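Local coordinates for protein geranyltranstransferase (Thermotoga neapolitana, PDB 4WK5) that probably acts as a magnesium-dependent prenyltransferase of the FPP/GGPP synthase family, building isoprenoid chains, at residues A[212-217]-A[265-270]; A[219-224]-A[259-264]. All blocks are in the same frame, centred on the assembly; numbering follows the deposited sequence. Where two conformers were deposited one is given.

Both contacts join the same two helices, 206-229 and 248-274, and their centres lie about 9 Å apart. Because the helices run roughly antiparallel, contact 2 brackets a shorter stretch of chain, lying within the longer one spanned by contact 1. The two merge through rings: Tyr265 CD1 packs 3.5 Å from Tyr222 CE2, while Tyr264 CD2 comes 3.6 Å from the backbone O of Lys214 and Tyr264 CE2 3.8 Å from Val217 CG1. Segment 219-224 also carries Asp223 and Asp224, which open the second aspartate-rich motif of prenyl synthases, so contact 2 backs the part of the helix that in relatives holds magnesium and diphosphate; contact 1 lies farther along the helix pair.

Contact 1 (A[212-217]-A[265-270])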
loop_
_atom_site.group_PDB
_atom_site.type_symbol
_atom_site.label_atom_id
_atom_site.label_comp_id
_atom_site.label_asym_id
_atom_site.label_seq_id
_atom_site.Cartn_x
_atom_site.Cartn_y
_atom_site.Cartn_z
ATOM N N GLY A 212 13.810 0.288 -19.045
ATOM C CA GLY A 212 13.709 -0.358 -17.755
ATOM C C GLY A 212 12.853 -1.603 -17.803
ATOM O O GLY A 212 13.147 -2.600 -17.141
ATOM N N GLU A 213 11.777 -1.555 -18.583
ATOM C CA GLU A 213 10.927 -2.727 -18.707
ATOM C C GLU A 213 11.678 -3.900 -19.325
ATOM O O GLU A 213 11.610 -5.019 -18.811
ATOM C CB GLU A 213 9.678 -2.424 -19.526
ATOM C CG GLU A 213 8.613 -3.486 -19.333
ATOM C CD GLU A 213 7.592 -3.503 -20.442
ATOM O OE1 GLU A 213 6.762 -2.570 -20.498
ATOM O OE2 GLU A 213 7.612 -4.459 -21.245
ATOM N N LYS A 214 12.409 -3.653 -20.413
ATOM C CA LYS A 214 13.171 -4.722 -21.037
ATOM C C LYS A 214 14.283 -5.219 -20.119
ATOM O O LYS A 214 14.510 -6.427 -20.020
ATOM C CB LYS A 214 13.744 -4.280 -22.390
ATOM C CG LYS A 214 12.665 -3.975 -23.406
ATOM C CD LYS A 214 13.198 -4.051 -24.829
ATOM C CE LYS A 214 12.141 -4.630 -25.763
ATOM N NZ LYS A 214 12.668 -4.871 -27.133
ATOM N N PHE A 215 14.967 -4.299 -19.446
ATOM C CA PHE A 215 15.978 -4.713 -18.483
ATOM C C PHE A 215 15.361 -5.634 -17.429
ATOM O O PHE A 215 15.932 -6.668 -17.075
ATOM C CB PHE A 215 16.634 -3.502 -17.812
ATOM C CG PHE A 215 17.624 -3.877 -16.739
ATOM C CD1 PHE A 215 17.241 -3.927 -15.405
ATOM C CD2 PHE A 215 18.931 -4.210 -17.069
ATOM C CE1 PHE A 215 18.142 -4.296 -14.423
ATOM C CE2 PHE A 215 19.828 -4.572 -16.091
ATOM C CZ PHE A 215 19.431 -4.618 -14.768
ATOM N N GLY A 216 14.184 -5.253 -16.935
ATOM C CA GLY A 216 13.493 -6.040 -15.925
ATOM C C GLY A 216 13.130 -7.444 -16.387
ATOM O O GLY A 216 13.262 -8.400 -15.630
ATOM N N VAL A 217 12.643 -7.581 -17.618
ATOM C CA VAL A 217 12.331 -8.913 -18.117
ATOM C C VAL A 217 13.610 -9.761 -18.194
ATOM O O VAL A 217 13.619 -10.923 -17.779
ATOM C CB VAL A 217 11.638 -8.858 -19.500
ATOM C CG1 VAL A 217 11.514 -10.256 -20.086
ATOM C CG2 VAL A 217 10.262 -8.226 -19.352
ATOM N N TYR A 265 19.248 -7.283 -22.735
ATOM C CA TYR A 265 20.339 -6.683 -21.971
ATOM C C TYR A 265 21.246 -5.865 -22.879
ATOM O O TYR A 265 21.648 -4.751 -22.532
ATOM C CB TYR A 265 21.161 -7.751 -21.250
ATOM C CG TYR A 265 21.706 -7.277 -19.924
ATOM C CD1 TYR A 265 21.013 -7.518 -18.744
ATOM C CD2 TYR A 265 22.897 -6.571 -19.850
ATOM C CE1 TYR A 265 21.500 -7.086 -17.527
ATOM C CE2 TYR A 265 23.389 -6.128 -18.642
ATOM C CZ TYR A 265 22.686 -6.386 -17.479
ATOM O OH TYR A 265 23.173 -5.951 -16.267
ATOM N N GLU A 266 21.567 -6.418 -24.046
ATOM C CA GLU A 266 22.459 -5.732 -24.973
ATOM C C GLU A 266 21.800 -4.473 -25.523
ATOM O O GLU A 266 22.461 -3.450 -25.668
ATOM C CB GLU A 266 22.879 -6.658 -26.119
ATOM C CG GLU A 266 23.860 -6.023 -27.104
ATOM C CD GLU A 266 25.156 -5.575 -26.438
ATOM O OE1 GLU A 266 25.558 -6.187 -25.426
ATOM O OE2 GLU A 266 25.774 -4.606 -26.926
ATOM N N GLU A 267 20.504 -4.543 -25.819
ATOM C CA GLU A 267 19.767 -3.362 -26.276
ATOM C C GLU A 267 19.820 -2.243 -25.237
ATOM O O GLU A 267 20.026 -1.077 -25.578
ATOM C CB GLU A 267 18.310 -3.722 -26.592
ATOM C CG GLU A 267 18.151 -4.574 -27.847
ATOM C CD GLU A 267 16.720 -5.035 -28.085
ATOM O OE1 GLU A 267 15.857 -4.783 -27.218
ATOM O OE2 GLU A 267 16.465 -5.650 -29.143
ATOM N N VAL A 268 19.646 -2.601 -23.968
ATOM C CA VAL A 268 19.660 -1.615 -22.900
ATOM C C VAL A 268 21.048 -0.991 -22.750
ATOM O O VAL A 268 21.176 0.235 -22.691
ATOM C CB VAL A 268 19.203 -2.237 -21.564
ATOM C CG1 VAL A 268 19.457 -1.278 -20.411
ATOM C CG2 VAL A 268 17.730 -2.604 -21.653
ATOM N N LEU A 269 22.084 -1.829 -22.708
ATOM C CA LEU A 269 23.451 -1.318 -22.587
ATOM C C LEU A 269 23.801 -0.352 -23.715
ATOM O O LEU A 269 24.379 0.711 -23.476
ATOM C CB LEU A 269 24.464 -2.466 -22.561
ATOM C CG LEU A 269 24.487 -3.292 -21.273
ATOM C CD1 LEU A 269 25.493 -4.428 -21.405
ATOM C CD2 LEU A 269 24.794 -2.419 -20.067
ATOM N N GLU A 270 23.445 -0.725 -24.940
ATOM C CA GLU A 270 23.786 0.084 -26.103
ATOM C C GLU A 270 23.060 1.421 -26.077
ATOM O O GLU A 270 23.646 2.442 -26.438
ATOM C CB GLU A 270 23.478 -0.669 -27.399
ATOM C CG GLU A 270 24.452 -1.802 -27.674
ATOM C CD GLU A 270 24.363 -2.326 -29.093
ATOM O OE1 GLU A 270 23.843 -1.601 -29.966
ATOM O OE2 GLU A 270 24.824 -3.462 -29.337
HETATM O O HOH W 1 13.619 -6.668 -29.138
#
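Lys214 and Glu267 form a salt bridge across the two helices, with Lys214 NZ 3.2 Å from Glu267 OE1 and directed at the syn lone pair of that oxygen. A water completes the link: it accepts a weak hydrogen bond from Lys214 NZ and donates one of 3.0 Å to Glu267 OE2. The ammonium group therefore addresses both carboxylate oxygens, one directly and one through solvent. The lysine chain is bent at chi3 (144°), and its CD passes beside Glu267 OE1 on the way to the bond. An alanine in place of Lys214 would probably leave the Glu267 carboxylate without its charged mate across this interface and the bridging water without its lysine partner.

Further in, Phe215 and Tyr265 lie side by side and point the same way, their ring planes inclined at 48°. Phe215 CE2 meets Tyr265 CE1 at 3.3 Å, a close approach. The phenol oxygen lies in the plane of the phenylalanine ring at its edge, Tyr265 OH being 3.6 Å from Phe215 CE2, yet its hydrogen bond goes elsewhere, to the backbone O of Leu284. Val268 packs against the base of Phe215: its CG2 rests 3.9 Å from the backbone N of Phe215 and 4.1 Å from Phe215 CB, and so packs against the helix backbone itself.

The short segments run roughly antiparallel, at 143° with their axes 9.0 Å apart, within the all-helical prenyl synthase fold. Helix 278-289 packs beside the aromatic pair, where Leu284 touches Phe215 and both Leu287 and Lys288 touch Tyr265. Helix 175-201 contributes Phe190, whose ring meets that of Phe215 edge-to-face.

Contact 2 (A[219-224]-A[259-264]); sequences FQIYDD and QLADKY
The ring of Tyr222 takes the methyl of Ala261 over one face and the carboxylate of Asp262 at its edge. Ala261 CB stands 3.6 Å above the ring plane, displaced toward the rim on the CE1 side, in a CH-pi contact that lies 24° off the ring normal. At the edge, Tyr222 OH donates a short hydrogen bond of 2.6 Å to Asp262 OD1, which lies near the ring plane and accepts the bond through its anti lone pair. The two side chains cross at about a right angle, with ring and carboxylate planes 43° apart. Tyr222 has CG anti to its carbonyl carbon (chi1 -74°), which carries the ring over to helix 248-274 and brings the hydroxyl to the aspartate. The other carboxylate oxygen, Asp262 OD2, forms a salt bridge with Lys258 one turn earlier, a second hold that should limit rotation of the acceptor.

Segment 219-224 ends in Asp223 and Asp224, which with Asp227 one turn on make up the second aspartate-rich DDxxD motif of the all-helical isoprenoid synthase fold. In relatives these aspartates bind magnesium for the diphosphate; here Ile221 and Tyr222, just before them, pack that helix onto helix 248-274.

Ile221 packs on the same methyl: its CG2 lies 3.7 Å from Ala261 CB, and its CD1 reaches on to Leu260 CD2 at 4.2 Å. Ala261 CB thus meets two neighbouring side chains of helix 206-229. Within helix 248-274, Leu260 CD1 lies over one face of the Tyr264 ring, and Tyr264 OH is hydrogen-bonded to Glu179 of helix 175-201. From helix 278-289, Lys288 touches both Tyr222 and Asp262.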
loop_
_atom_site.group_PDB
_atom_site.type_symbol
_atom_site.label_atom_id
_atom_site.label_comp_id
_atom_site.label_asym_id
_atom_site.label_seq_id
_atom_site.Cartn_x
_atom_site.Cartn_y
_atom_site.Cartn_z
ATOM N N PHE A 219 16.329 -9.339 -16.453
ATOM C CA PHE A 219 16.720 -9.574 -15.065
ATOM C C PHE A 219 15.995 -10.794 -14.490
ATOM O O PHE A 219 16.611 -11.647 -13.842
ATOM C CB PHE A 219 16.437 -8.315 -14.235
ATOM C CG PHE A 219 16.996 -8.342 -12.833
ATOM C CD1 PHE A 219 18.295 -7.910 -12.584
ATOM C CD2 PHE A 219 16.211 -8.749 -11.761
ATOM C CE1 PHE A 219 18.811 -7.904 -11.301
ATOM C CE2 PHE A 219 16.717 -8.748 -10.470
ATOM C CZ PHE A 219 18.021 -8.326 -10.238
ATOM N N GLN A 220 14.686 -10.888 -14.722
ATOM C CA GLN A 220 13.912 -12.006 -14.184
ATOM C C GLN A 220 14.306 -13.327 -14.857
ATOM O O GLN A 220 14.360 -14.363 -14.194
ATOM C CB GLN A 220 12.398 -11.761 -14.325
ATOM C CG GLN A 220 11.547 -12.821 -13.608
ATOM C CD GLN A 220 10.062 -12.477 -13.511
ATOM O OE1 GLN A 220 9.653 -11.332 -13.715
ATOM N NE2 GLN A 220 9.247 -13.485 -13.201
ATOM N N ILE A 221 14.598 -13.291 -16.158
ATOM C CA ILE A 221 15.030 -14.504 -16.868
ATOM C C ILE A 221 16.366 -14.984 -16.325
ATOM O O ILE A 221 16.555 -16.176 -16.090
ATOM C CB ILE A 221 15.167 -14.276 -18.392
ATOM C CG1 ILE A 221 13.799 -13.985 -19.011
ATOM C CG2 ILE A 221 15.825 -15.494 -19.073
ATOM C CD1 ILE A 221 13.873 -13.449 -20.423
ATOM N N TYR A 222 17.293 -14.054 -16.117
ATOM C CA TYR A 222 18.587 -14.418 -15.555
ATOM C C TYR A 222 18.406 -15.042 -14.176
ATOM O O TYR A 222 19.097 -15.997 -13.833
ATOM C CB TYR A 222 19.520 -13.211 -15.466
ATOM C CG TYR A 222 20.084 -12.756 -16.792
ATOM C CD1 TYR A 222 20.458 -13.668 -17.770
ATOM C CD2 TYR A 222 20.234 -11.404 -17.067
ATOM C CE1 TYR A 222 20.985 -13.234 -18.993
ATOM C CE2 TYR A 222 20.750 -10.967 -18.269
ATOM C CZ TYR A 222 21.117 -11.876 -19.229
ATOM O OH TYR A 222 21.625 -11.420 -20.423
ATOM N N ASP A 223 17.466 -14.515 -13.392
ATOM C CA ASP A 223 17.153 -15.108 -12.094
ATOM C C ASP A 223 16.608 -16.530 -12.249
ATOM O O ASP A 223 16.973 -17.433 -11.485
ATOM C CB ASP A 223 16.144 -14.249 -11.332
ATOM C CG ASP A 223 15.736 -14.873 -10.012
ATOM O OD1 ASP A 223 16.459 -14.673 -9.014
ATOM O OD2 ASP A 223 14.697 -15.569 -9.971
ATOM N N ASP A 224 15.733 -16.725 -13.236
ATOM C CA ASP A 224 15.203 -18.051 -13.556
ATOM C C ASP A 224 16.328 -19.036 -13.833
ATOM O O ASP A 224 16.315 -20.170 -13.346
ATOM C CB ASP A 224 14.308 -18.014 -14.791
ATOM C CG ASP A 224 13.031 -17.244 -14.581
ATOM O OD1 ASP A 224 12.613 -17.040 -13.419
ATOM O OD2 ASP A 224 12.445 -16.849 -15.610
ATOM N N GLN A 259 18.773 -16.375 -24.792
ATOM C CA GLN A 259 18.946 -15.539 -25.979
ATOM C C GLN A 259 18.111 -14.273 -25.887
ATOM O O GLN A 259 18.569 -13.189 -26.262
ATOM C CB GLN A 259 18.568 -16.302 -27.248
ATOM C CG GLN A 259 19.727 -16.982 -27.950
ATOM C CD GLN A 259 19.267 -17.789 -29.146
ATOM O OE1 GLN A 259 18.191 -17.544 -29.696
ATOM N NE2 GLN A 259 20.081 -18.758 -29.557
ATOM N N LEU A 260 16.878 -14.418 -25.407
ATOM C CA LEU A 260 15.989 -13.272 -25.236
ATOM C C LEU A 260 16.542 -12.310 -24.199
ATOM O O LEU A 260 16.567 -11.093 -24.421
ATOM C CB LEU A 260 14.585 -13.724 -24.832
ATOM C CG LEU A 260 13.538 -12.610 -24.760
ATOM C CD1 LEU A 260 13.382 -11.955 -26.124
ATOM C CD2 LEU A 260 12.209 -13.147 -24.257
ATOM N N ALA A 261 16.981 -12.857 -23.071
ATOM C CA ALA A 261 17.537 -12.039 -21.994
ATOM C C ALA A 261 18.787 -11.309 -22.464
ATOM O O ALA A 261 18.964 -10.112 -22.207
ATOM C CB ALA A 261 17.846 -12.901 -20.772
ATOM N N ASP A 262 19.650 -12.025 -23.181
ATOM C CA ASP A 262 20.871 -11.418 -23.682
ATOM C C ASP A 262 20.554 -10.296 -24.663
ATOM O O ASP A 262 21.206 -9.253 -24.650
ATOM C CB ASP A 262 21.761 -12.463 -24.363
ATOM C CG ASP A 262 22.439 -13.400 -23.374
ATOM O OD1 ASP A 262 22.507 -13.076 -22.170
ATOM O OD2 ASP A 262 22.937 -14.459 -23.815
ATOM N N LYS A 263 19.552 -10.515 -25.511
ATOM C CA LYS A 263 19.180 -9.534 -26.525
ATOM C C LYS A 263 18.698 -8.244 -25.883
ATOM O O LYS A 263 19.136 -7.152 -26.265
ATOM C CB LYS A 263 18.090 -10.078 -27.449
ATOM C CG LYS A 263 17.675 -9.080 -28.527
ATOM C CD LYS A 263 16.551 -9.604 -29.411
ATOM C CE LYS A 263 15.211 -9.563 -28.690
ATOM N NZ LYS A 263 14.106 -10.136 -29.514
ATOM N N TYR A 264 17.791 -8.384 -24.918
ATOM C CA TYR A 264 17.270 -7.250 -24.155
ATOM C C TYR A 264 18.385 -6.522 -23.405
ATOM O O TYR A 264 18.459 -5.292 -23.426
ATOM C CB TYR A 264 16.206 -7.718 -23.160
ATOM C CG TYR A 264 14.844 -8.033 -23.745
ATOM C CD1 TYR A 264 14.574 -7.853 -25.094
ATOM C CD2 TYR A 264 13.813 -8.497 -22.924
ATOM C CE1 TYR A 264 13.321 -8.140 -25.616
ATOM C CE2 TYR A 264 12.558 -8.783 -23.435
ATOM C CZ TYR A 264 12.318 -8.604 -24.778
ATOM O OH TYR A 264 11.071 -8.896 -25.285
#